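Local coordinates for glucose import ATP-binding protein GlcV (Sulfolobus solfataricus, PDB 1OXV), which hydrolyses ATP to power glucose uptake, as the nucleotide-binding subunit of the GlcSTUV ABC transporter, at residues S10-K15 with V56-E61; L128-V133 with A150-L155; I294-G299 with V340-D345. One frame throughout, in Å; residues are numbered along the deposited sequence.

The three contacts follow one another along the chain and none touches another. Contacts 1 and 2 both belong to the ABC-ATPase part of the protein, yet their centres stand about 35 Å apart: the first lies in the antiparallel sheet beside the nucleotide, the second where helix 143-155 meets the end of helix 114-127. Contact 3, in the C-terminal domain, has its centre about 48 Å from that of contact 1 and about 52 Å from that of contact 2, on the opposite side of the chain's centre from the latter. Contact 1 alone reaches the bound ATP analogue, through Phe13; contacts 2 and 3 lie away from the annotated ATP site.

Contact 1. Residues S10-K15 with V56-E61; sequences SKVFKK and VPSTGE. With ANP (phosphoaminophosphonic acid-adenylate ester), chain T.
A classic beta bulge joins strand 4-13 to the loop before strand 61-64, on the strand whose Phe13 reaches the adenine. Ser58 and Thr59 both face Ser10: Ser58 N donates to Ser10 O (2.8 Å), Thr59 N reaches the same oxygen only weakly, and Ser10 N closes the pair with Thr59 O at 3.0 Å. Beside the bulge, the Ser58 hydroxyl stands in for a backbone acceptor, taking the N-H of Val12 (Val12 N to Ser58 OG 3.0 Å, 160° at the hydrogen). Lys11 has CG anti to the backbone N (chi1 180°); the bend at chi2 brings Lys11 CD within 3.4 Å of Ser58 OG, and NZ makes a weak bond to Val56 O besides its salt bridge with Asp55. On the face carrying Ser10 and Thr59, one water accepts from both hydroxyls, while Ser10 OG also bonds Asn23 N.

Further along the strand, Phe13 lays one ring face on the adenine: ANP C5 lies 3.4 Å above its plane, over the centre, and Phe13 CD1 is 3.3 Å from ANP C4. An aromatic residue stacked on adenine, outside the P-loop that holds the phosphates, is the A-loop arrangement of ABC ATPases.

Contact 2. Residues L128-V133 with A150-L155; sequences LDIHHV and ALARAL
Leu128 drops its branched end onto helix 143-155 and overlaps Leu151, Ala152 and Leu155. The evidence is a separate approach for the branch point and each methyl: CD1 of Leu128 comes over Leu151, although the 3.9 Å from Leu128 CD1 to Leu151 CD1 holds for one of two conformers of Leu151 and is doubtful; CG of Leu128 is 4.2 Å from CB of Ala152; and CD2 of Leu128 meets CD1 of Leu155 at 4.2 Å. With CG anti to the carbonyl carbon (chi1 -81°), the fork of Leu128 is directed onto the helix surface and can span residues one turn apart. Ile130 adds a second, lighter touch, Ile130 CD1 reaching Ala152 CB at 4.2 Å.

Leu128 and Ile130 both point toward the helix from either side of Asp129, the C-prime residue (phi 53°) of a Schellman motif; Ile130 N bonds back to Ala125 O and Asp129 N to Lys126 O, ending helix 114-127. Polar links run alongside: Arg148 donates to Leu128 O, and Arg120 to Leu155 O. Leu151 also touches Leu162 of strand 161-165.

All five touching residues are buried, and the side-chain contacts identified between the two segments are all apolar. Holding this helix end against its neighbour therefore depends on shape and the hydrophobic effect, with directional bonding left to the flanking arginines.

Contact 3. Residues I294-G299 with V340-D345; sequences ILVGKG and VYVRKD
Ile294 N bonds Val342 O at 2.8 Å, with 168° at the hydrogen and the donor in the carbonyl plane. Val342 N returns the bond to Ile294 O, so Ile294 and Val342 form an antiparallel hydrogen-bonded pair. Beyond it, Val296 N meets Val340 O at 2.9 Å, almost in line with the carbonyl. Leu295 and Tyr341 make the intervening non-hydrogen-bonded pair, their CA atoms 4.4 Å apart, and there Tyr341 CA approaches Ile294 O in a CA-H...O contact.

On the face of Leu295 and Tyr341, the leucine has CG anti to the backbone N, which carries CD1 over the tyrosine ring, 4.2 Å from the centroid and 19° off the normal: a CH-pi contact. CB of the same leucine also touches Tyr341 CE2 at 3.6 Å, while Tyr341 OH is tied to Ile288 N. Replacing Tyr341 by an alanine would probably leave Leu295 CD1 without its ring face and Ile288 N without this hydroxyl partner.

The two methyls of Val296 divide their contacts: CG2 lies 3.7 Å from Val340 CG1, and CG1 meets Val342 CG2, these last two side chains crossing at about a right angle. Leu261 and Phe263 of strand 261-263 also touch Val296, joining the neighbouring sheet to this apolar patch. Near the end of strand 337-342, Ile294 CG1 packs tightly on Lys344 CB (3.5 Å).

A twisted antiparallel pair, its segment directions 140° apart, with Val296 also backbone-bonded to Arg262 of strand 261-263, is consistent with the OB-clan family to which this C-terminal domain belongs, probably a beta barrel.

Contact 1. Residues S10-K15 with V56-E61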
loop_
_atom_site.group_PDB
_atom_site.type_symbol
_atom_site.label_atom_id
_atom_site.label_comp_id
_atom_site.label_asym_id
_atom_site.label_seq_id
_atom_site.Cartn_x
_atom_site.Cartn_y
_atom_site.Cartn_z
ATOM N N SER A 10 15.185 -4.272 13.708
ATOM C CA SER A 10 14.168 -4.769 14.620
ATOM C C SER A 10 13.850 -3.639 15.594
ATOM O O SER A 10 14.691 -2.772 15.850
ATOM C CB SER A 10 14.673 -6.000 15.388
ATOM O OG SER A 10 14.736 -7.146 14.565
ATOM N N LYS A 11 12.618 -3.628 16.097
ATOM C CA LYS A 11 12.169 -2.644 17.083
ATOM C C LYS A 11 11.224 -3.303 18.065
ATOM O O LYS A 11 10.227 -3.913 17.669
ATOM C CB LYS A 11 11.430 -1.485 16.416
ATOM C CG LYS A 11 10.919 -0.413 17.370
ATOM C CD LYS A 11 12.051 0.279 18.116
ATOM C CE LYS A 11 11.527 1.316 19.084
ATOM N NZ LYS A 11 12.632 2.076 19.744
ATOM N N VAL A 12 11.513 -3.148 19.345
ATOM C CA VAL A 12 10.677 -3.727 20.372
ATOM C C VAL A 12 10.095 -2.650 21.269
ATOM O O VAL A 12 10.655 -1.569 21.416
ATOM C CB VAL A 12 11.443 -4.758 21.222
ATOM C CG1 VAL A 12 12.001 -5.847 20.339
ATOM C CG2 VAL A 12 12.552 -4.098 22.013
ATOM N N PHE A 13 8.934 -2.956 21.819
ATOM C CA PHE A 13 8.262 -2.115 22.796
ATOM C C PHE A 13 7.912 -3.002 23.998
ATOM O O PHE A 13 8.098 -4.217 23.957
ATOM C CB PHE A 13 6.980 -1.496 22.214
ATOM C CG PHE A 13 7.227 -0.497 21.099
ATOM C CD1 PHE A 13 6.815 -0.770 19.797
ATOM C CD2 PHE A 13 7.895 0.689 21.346
ATOM C CE1 PHE A 13 7.052 0.146 18.754
ATOM C CE2 PHE A 13 8.140 1.606 20.326
ATOM C CZ PHE A 13 7.726 1.335 19.027
ATOM N N LYS A 14 7.385 -2.397 25.051
ATOM C CA LYS A 14 6.995 -3.140 26.252
ATOM C C LYS A 14 8.138 -3.986 26.790
ATOM O O LYS A 14 7.975 -5.154 27.140
ATOM C CB LYS A 14 5.749 -3.994 25.993
ATOM C CG LYS A 14 4.447 -3.196 25.953
ATOM C CD LYS A 14 3.234 -4.115 25.834
ATOM C CE LYS A 14 1.925 -3.390 26.149
ATOM N NZ LYS A 14 1.714 -2.188 25.298
ATOM N N LYS A 15 9.307 -3.369 26.863
ATOM C CA LYS A 15 10.482 -4.016 27.398
ATOM C C LYS A 15 10.814 -5.337 26.723
ATOM O O LYS A 15 11.412 -6.223 27.344
ATOM C CB LYS A 15 10.290 -4.229 28.889
ATOM C CG LYS A 15 10.148 -2.926 29.692
ATOM C CD LYS A 15 10.377 -3.206 31.180
ATOM C CE LYS A 15 10.350 -1.959 32.040
ATOM N NZ LYS A 15 10.875 -2.260 33.412
ATOM N N VAL A 56 14.624 4.903 16.826
ATOM C CA VAL A 56 15.792 4.199 16.349
ATOM C C VAL A 56 15.550 2.707 16.389
ATOM O O VAL A 56 14.715 2.232 17.145
ATOM C CB VAL A 56 17.028 4.509 17.223
ATOM C CG1 VAL A 56 17.531 5.913 16.959
ATOM C CG2 VAL A 56 16.707 4.318 18.696
ATOM N N PRO A 57 16.291 1.957 15.596
ATOM C CA PRO A 57 16.194 0.501 15.657
ATOM C C PRO A 57 16.700 0.014 17.017
ATOM O O PRO A 57 17.641 0.589 17.563
ATOM C CB PRO A 57 17.158 0.031 14.568
ATOM C CG PRO A 57 17.445 1.216 13.733
ATOM C CD PRO A 57 17.283 2.403 14.614
ATOM N N SER A 58 16.068 -1.020 17.546
ATOM C CA SER A 58 16.514 -1.674 18.767
ATOM C C SER A 58 17.772 -2.466 18.415
ATOM O O SER A 58 18.755 -2.459 19.146
ATOM C CB SER A 58 15.428 -2.615 19.286
ATOM O OG SER A 58 14.242 -1.918 19.614
ATOM N N THR A 59 17.721 -3.153 17.280
ATOM C CA THR A 59 18.884 -3.821 16.728
ATOM C C THR A 59 18.899 -3.536 15.240
ATOM O O THR A 59 17.848 -3.268 14.636
ATOM C CB THR A 59 18.852 -5.352 16.975
ATOM O OG1 THR A 59 17.572 -5.895 16.620
ATOM C CG2 THR A 59 19.013 -5.667 18.459
ATOM N N GLY A 60 20.075 -3.618 14.643
ATOM C CA GLY A 60 20.213 -3.385 13.219
ATOM C C GLY A 60 20.692 -1.979 12.905
ATOM O O GLY A 60 20.898 -1.173 13.806
ATOM N N GLU A 61 20.886 -1.702 11.617
ATOM C CA GLU A 61 21.418 -0.426 11.179
ATOM C C GLU A 61 20.626 0.164 10.008
ATOM O O GLU A 61 19.993 -0.551 9.229
ATOM C CB GLU A 61 22.895 -0.568 10.789
ATOM C CG GLU A 61 23.808 -1.073 11.904
ATOM C CD GLU A 61 25.280 -0.822 11.624
ATOM O OE1 GLU A 61 25.728 -1.123 10.492
ATOM O OE2 GLU A 61 25.994 -0.328 12.537
HETATM P PG ANP T . -1.979 1.282 11.635
HETATM O O1G ANP T . -2.102 0.723 10.253
HETATM O O2G ANP T . -3.249 1.166 12.430
HETATM O O3G ANP T . -1.616 2.710 11.542
HETATM P PB ANP T . 0.793 0.417 12.105
HETATM O O1B ANP T . 1.047 -0.528 11.000
HETATM O O2B ANP T . 1.229 1.791 11.748
HETATM N N3B ANP T . -0.835 0.407 12.473
HETATM P PA ANP T . 2.385 0.588 14.401
HETATM O O1A ANP T . 3.758 0.672 13.832
HETATM O O2A ANP T . 1.929 1.916 14.838
HETATM O O3A ANP T . 1.473 -0.148 13.389
HETATM O "O5'" ANP T . 2.499 -0.262 15.657
HETATM C "C5'" ANP T . 3.117 -1.519 15.526
HETATM C "C4'" ANP T . 3.017 -2.337 16.820
HETATM O "O4'" ANP T . 3.818 -1.723 17.810
HETATM C "C3'" ANP T . 1.641 -2.380 17.462
HETATM O "O3'" ANP T . 1.512 -3.584 18.212
HETATM C "C2'" ANP T . 1.631 -1.194 18.399
HETATM O "O2'" ANP T . 0.756 -1.339 19.505
HETATM C "C1'" ANP T . 3.063 -1.182 18.886
HETATM N N9 ANP T . 3.565 0.149 19.218
HETATM C C8 ANP T . 3.839 1.154 18.357
HETATM N N7 ANP T . 4.327 2.228 19.034
HETATM C C5 ANP T . 4.377 1.891 20.334
HETATM C C6 ANP T . 4.783 2.539 21.596
HETATM N N6 ANP T . 5.276 3.843 21.601
HETATM N N1 ANP T . 4.674 1.829 22.727
HETATM C C2 ANP T . 4.213 0.573 22.757
HETATM N N3 ANP T . 3.810 -0.071 21.647
HETATM C C4 ANP T . 3.881 0.520 20.451
HETATM O O HOH W 1 17.633 -7.079 14.222
HETATM O O HOH W 2 14.451 -0.027 21.678
#

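Contact 2. Residues L128-V133 with A150-L155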
loop_
_atom_site.group_PDB
_atom_site.type_symbol
_atom_site.label_atom_id
_atom_site.label_comp_id
_atom_site.label_asym_id
_atom_site.label_seq_id
_atom_site.Cartn_x
_atom_site.Cartn_y
_atom_site.Cartn_z
ATOM N N LEU A 128 3.382 24.032 -5.307
ATOM C CA LEU A 128 2.132 23.414 -4.865
ATOM C C LEU A 128 0.853 24.200 -5.272
ATOM O O LEU A 128 -0.253 23.839 -4.875
ATOM C CB LEU A 128 2.171 23.206 -3.347
ATOM C CG LEU A 128 2.929 21.985 -2.799
ATOM C CD1 LEU A 128 2.324 20.698 -3.336
ATOM C CD2 LEU A 128 4.417 22.020 -3.126
ATOM N N ASP A 129 1.011 25.249 -6.078
ATOM C CA ASP A 129 -0.118 26.064 -6.557
ATOM C C ASP A 129 -1.025 26.581 -5.426
ATOM O O ASP A 129 -2.239 26.518 -5.543
ATOM C CB ASP A 129 -0.951 25.269 -7.569
ATOM C CG ASP A 129 -1.839 26.147 -8.451
ATOM O OD1 ASP A 129 -1.603 27.370 -8.590
ATOM O OD2 ASP A 129 -2.819 25.676 -9.062
ATOM N N ILE A 130 -0.430 27.088 -4.340
ATOM C CA ILE A 130 -1.201 27.715 -3.252
ATOM C C ILE A 130 -0.586 29.048 -2.900
ATOM O O ILE A 130 -0.791 29.571 -1.807
ATOM C CB ILE A 130 -1.258 26.863 -1.988
ATOM C CG1 ILE A 130 0.135 26.308 -1.671
ATOM C CG2 ILE A 130 -2.299 25.777 -2.145
ATOM C CD1 ILE A 130 0.283 25.762 -0.297
ATOM N N HIS A 131 0.180 29.600 -3.831
ATOM C CA HIS A 131 0.814 30.884 -3.600
ATOM C C HIS A 131 -0.269 31.953 -3.404
ATOM O O HIS A 131 -0.092 32.903 -2.645
ATOM C CB HIS A 131 1.705 31.224 -4.793
ATOM C CG HIS A 131 2.436 32.518 -4.664
ATOM N ND1 HIS A 131 1.962 33.698 -5.196
ATOM C CD2 HIS A 131 3.626 32.817 -4.086
ATOM C CE1 HIS A 131 2.823 34.669 -4.945
ATOM N NE2 HIS A 131 3.841 34.161 -4.272
ATOM N N HIS A 132 -1.400 31.773 -4.069
ATOM C CA HIS A 132 -2.482 32.755 -4.008
ATOM C C HIS A 132 -3.332 32.700 -2.736
ATOM O O HIS A 132 -4.176 33.562 -2.519
ATOM C CB HIS A 132 -3.380 32.642 -5.238
ATOM C CG HIS A 132 -4.057 31.316 -5.379
ATOM N ND1 HIS A 132 -3.360 30.135 -5.472
ATOM C CD2 HIS A 132 -5.367 30.987 -5.462
ATOM C CE1 HIS A 132 -4.212 29.132 -5.604
ATOM N NE2 HIS A 132 -5.436 29.622 -5.600
ATOM N N VAL A 133 -3.114 31.711 -1.884
ATOM C CA VAL A 133 -3.877 31.636 -0.642
ATOM C C VAL A 133 -2.971 31.613 0.583
ATOM O O VAL A 133 -3.355 31.120 1.642
ATOM C CB VAL A 133 -4.782 30.387 -0.626
ATOM C CG1 VAL A 133 -5.912 30.534 -1.647
ATOM C CG2 VAL A 133 -3.963 29.123 -0.895
ATOM N N ALA A 150 0.111 21.309 3.681
ATOM C CA ALA A 150 0.868 20.330 4.457
ATOM C C ALA A 150 2.087 19.837 3.672
ATOM O O ALA A 150 3.162 19.644 4.246
ATOM C CB ALA A 150 -0.008 19.152 4.860
ATOM N N LEU A 151 1.921 19.645 2.365
ATOM C CA LEU A 151 3.015 19.159 1.522
ATOM C C LEU A 151 4.099 20.226 1.419
ATOM O O LEU A 151 5.297 19.934 1.542
ATOM C CB LEU A 151 2.490 18.809 0.127
ATOM C CG LEU A 151 2.444 17.339 -0.267
ATOM C CD1 LEU A 151 1.823 17.216 -1.651
ATOM C CD2 LEU A 151 3.825 16.654 -0.203
ATOM N N ALA A 152 3.679 21.459 1.153
ATOM C CA ALA A 152 4.604 22.584 1.074
ATOM C C ALA A 152 5.415 22.699 2.355
ATOM O O ALA A 152 6.630 22.900 2.314
ATOM C CB ALA A 152 3.875 23.871 0.783
ATOM N N ARG A 153 4.749 22.546 3.494
ATOM C CA ARG A 153 5.438 22.565 4.766
ATOM C C ARG A 153 6.526 21.475 4.858
ATOM O O ARG A 153 7.609 21.705 5.383
ATOM C CB ARG A 153 4.437 22.402 5.908
ATOM C CG ARG A 153 5.072 22.406 7.284
ATOM C CD ARG A 153 4.073 22.167 8.418
ATOM N NE ARG A 153 3.419 20.870 8.288
ATOM C CZ ARG A 153 2.387 20.474 9.019
ATOM N NH1 ARG A 153 1.874 21.281 9.931
ATOM N NH2 ARG A 153 1.863 19.270 8.833
ATOM N N ALA A 154 6.232 20.288 4.352
ATOM C CA ALA A 154 7.178 19.195 4.404
ATOM C C ALA A 154 8.318 19.394 3.390
ATOM O O ALA A 154 9.370 18.807 3.520
ATOM C CB ALA A 154 6.445 17.880 4.129
ATOM N N LEU A 155 8.105 20.228 2.379
ATOM C CA LEU A 155 9.108 20.394 1.351
ATOM C C LEU A 155 9.921 21.672 1.466
ATOM O O LEU A 155 10.824 21.886 0.679
ATOM C CB LEU A 155 8.452 20.325 -0.019
ATOM C CG LEU A 155 7.775 18.969 -0.255
ATOM C CD1 LEU A 155 6.888 19.032 -1.452
ATOM C CD2 LEU A 155 8.812 17.902 -0.395
#

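Contact 3. Residues I294-G299 with V340-D345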
loop_
_atom_site.group_PDB
_atom_site.type_symbol
_atom_site.label_atom_id
_atom_site.label_comp_id
_atom_site.label_asym_id
_atom_site.label_seq_id
_atom_site.Cartn_x
_atom_site.Cartn_y
_atom_site.Cartn_z
ATOM N N ILE A 294 -10.218 -22.675 -18.418
ATOM C CA ILE A 294 -10.279 -24.079 -18.037
ATOM C C ILE A 294 -11.496 -24.371 -17.179
ATOM O O ILE A 294 -11.754 -23.698 -16.189
ATOM C CB ILE A 294 -9.033 -24.482 -17.242
ATOM C CG1 ILE A 294 -7.767 -24.030 -17.963
ATOM C CG2 ILE A 294 -9.012 -25.988 -17.048
ATOM C CD1 ILE A 294 -7.507 -24.792 -19.230
ATOM N N LEU A 295 -12.229 -25.400 -17.565
ATOM C CA LEU A 295 -13.396 -25.838 -16.822
ATOM C C LEU A 295 -12.966 -26.501 -15.514
ATOM O O LEU A 295 -12.129 -27.399 -15.527
ATOM C CB LEU A 295 -14.160 -26.849 -17.657
ATOM C CG LEU A 295 -15.341 -27.515 -16.966
ATOM C CD1 LEU A 295 -16.368 -26.477 -16.556
ATOM C CD2 LEU A 295 -15.948 -28.523 -17.899
ATOM N N VAL A 296 -13.529 -26.070 -14.387
ATOM C CA VAL A 296 -13.196 -26.712 -13.113
ATOM C C VAL A 296 -14.391 -27.452 -12.503
ATOM O O VAL A 296 -14.245 -28.194 -11.541
ATOM C CB VAL A 296 -12.555 -25.740 -12.096
ATOM C CG1 VAL A 296 -11.238 -25.227 -12.639
ATOM C CG2 VAL A 296 -13.475 -24.577 -11.740
ATOM N N GLY A 297 -15.573 -27.258 -13.073
ATOM C CA GLY A 297 -16.746 -27.956 -12.587
ATOM C C GLY A 297 -18.006 -27.124 -12.578
ATOM O O GLY A 297 -18.024 -25.999 -13.077
ATOM N N LYS A 298 -19.067 -27.699 -12.025
ATOM C CA LYS A 298 -20.351 -27.020 -11.935
ATOM C C LYS A 298 -20.453 -26.279 -10.631
ATOM O O LYS A 298 -19.867 -26.674 -9.625
ATOM C CB LYS A 298 -21.512 -28.002 -12.007
ATOM C CG LYS A 298 -21.533 -28.882 -13.229
ATOM C CD LYS A 298 -22.909 -29.513 -13.419
ATOM C CE LYS A 298 -23.543 -29.913 -12.097
ATOM N NZ LYS A 298 -24.938 -30.444 -12.274
ATOM N N GLY A 299 -21.225 -25.205 -10.660
ATOM C CA GLY A 299 -21.476 -24.397 -9.491
ATOM C C GLY A 299 -22.926 -23.973 -9.505
ATOM O O GLY A 299 -23.651 -24.274 -10.459
ATOM N N VAL A 340 -18.191 -23.431 -14.238
ATOM C CA VAL A 340 -17.210 -22.506 -13.705
ATOM C C VAL A 340 -15.884 -22.686 -14.431
ATOM O O VAL A 340 -15.313 -23.776 -14.436
ATOM C CB VAL A 340 -16.991 -22.751 -12.209
ATOM C CG1 VAL A 340 -15.948 -21.781 -11.641
ATOM C CG2 VAL A 340 -18.305 -22.640 -11.457
ATOM N N TYR A 341 -15.399 -21.609 -15.038
ATOM C CA TYR A 341 -14.130 -21.625 -15.736
ATOM C C TYR A 341 -13.133 -20.712 -15.034
ATOM O O TYR A 341 -13.514 -19.705 -14.443
ATOM C CB TYR A 341 -14.303 -21.159 -17.183
ATOM C CG TYR A 341 -14.894 -22.194 -18.094
ATOM C CD1 TYR A 341 -16.264 -22.354 -18.192
ATOM C CD2 TYR A 341 -14.081 -23.011 -18.875
ATOM C CE1 TYR A 341 -16.805 -23.307 -19.036
ATOM C CE2 TYR A 341 -14.616 -23.973 -19.705
ATOM C CZ TYR A 341 -15.985 -24.113 -19.785
ATOM O OH TYR A 341 -16.536 -25.065 -20.615
ATOM N N VAL A 342 -11.854 -21.063 -15.118
ATOM C CA VAL A 342 -10.798 -20.217 -14.574
ATOM C C VAL A 342 -9.621 -20.068 -15.546
ATOM O O VAL A 342 -9.452 -20.865 -16.465
ATOM C CB VAL A 342 -10.271 -20.741 -13.226
ATOM C CG1 VAL A 342 -11.409 -20.872 -12.214
ATOM C CG2 VAL A 342 -9.585 -22.034 -13.408
ATOM N N ARG A 343 -8.819 -19.028 -15.346
ATOM C CA ARG A 343 -7.575 -18.868 -16.099
ATOM C C ARG A 343 -6.551 -19.769 -15.424
ATOM O O ARG A 343 -6.108 -19.489 -14.320
ATOM C CB ARG A 343 -7.087 -17.425 -16.025
ATOM C CG ARG A 343 -7.971 -16.444 -16.740
ATOM C CD ARG A 343 -7.661 -16.289 -18.212
ATOM N NE ARG A 343 -8.394 -15.171 -18.801
ATOM C CZ ARG A 343 -8.923 -15.187 -20.012
ATOM N NH1 ARG A 343 -8.811 -16.264 -20.787
ATOM N NH2 ARG A 343 -9.573 -14.127 -20.450
ATOM N N LYS A 344 -6.151 -20.857 -16.066
ATOM C CA LYS A 344 -5.303 -21.796 -15.346
ATOM C C LYS A 344 -4.007 -21.217 -14.790
ATOM O O LYS A 344 -3.656 -21.475 -13.634
ATOM C CB LYS A 344 -4.975 -23.020 -16.176
ATOM C CG LYS A 344 -4.292 -24.053 -15.327
ATOM C CD LYS A 344 -3.733 -25.186 -16.175
ATOM C CE LYS A 344 -2.873 -24.656 -17.313
ATOM N NZ LYS A 344 -1.827 -23.707 -16.830
ATOM N N ASP A 345 -3.275 -20.465 -15.598
ATOM C CA ASP A 345 -1.997 -19.950 -15.130
ATOM C C ASP A 345 -2.179 -18.907 -14.033
ATOM O O ASP A 345 -1.205 -18.375 -13.509
ATOM C CB ASP A 345 -1.163 -19.406 -16.294
ATOM C CG ASP A 345 -0.466 -20.515 -17.085
ATOM O OD1 ASP A 345 0.205 -20.203 -18.095
ATOM O OD2 ASP A 345 -0.525 -21.727 -16.772
#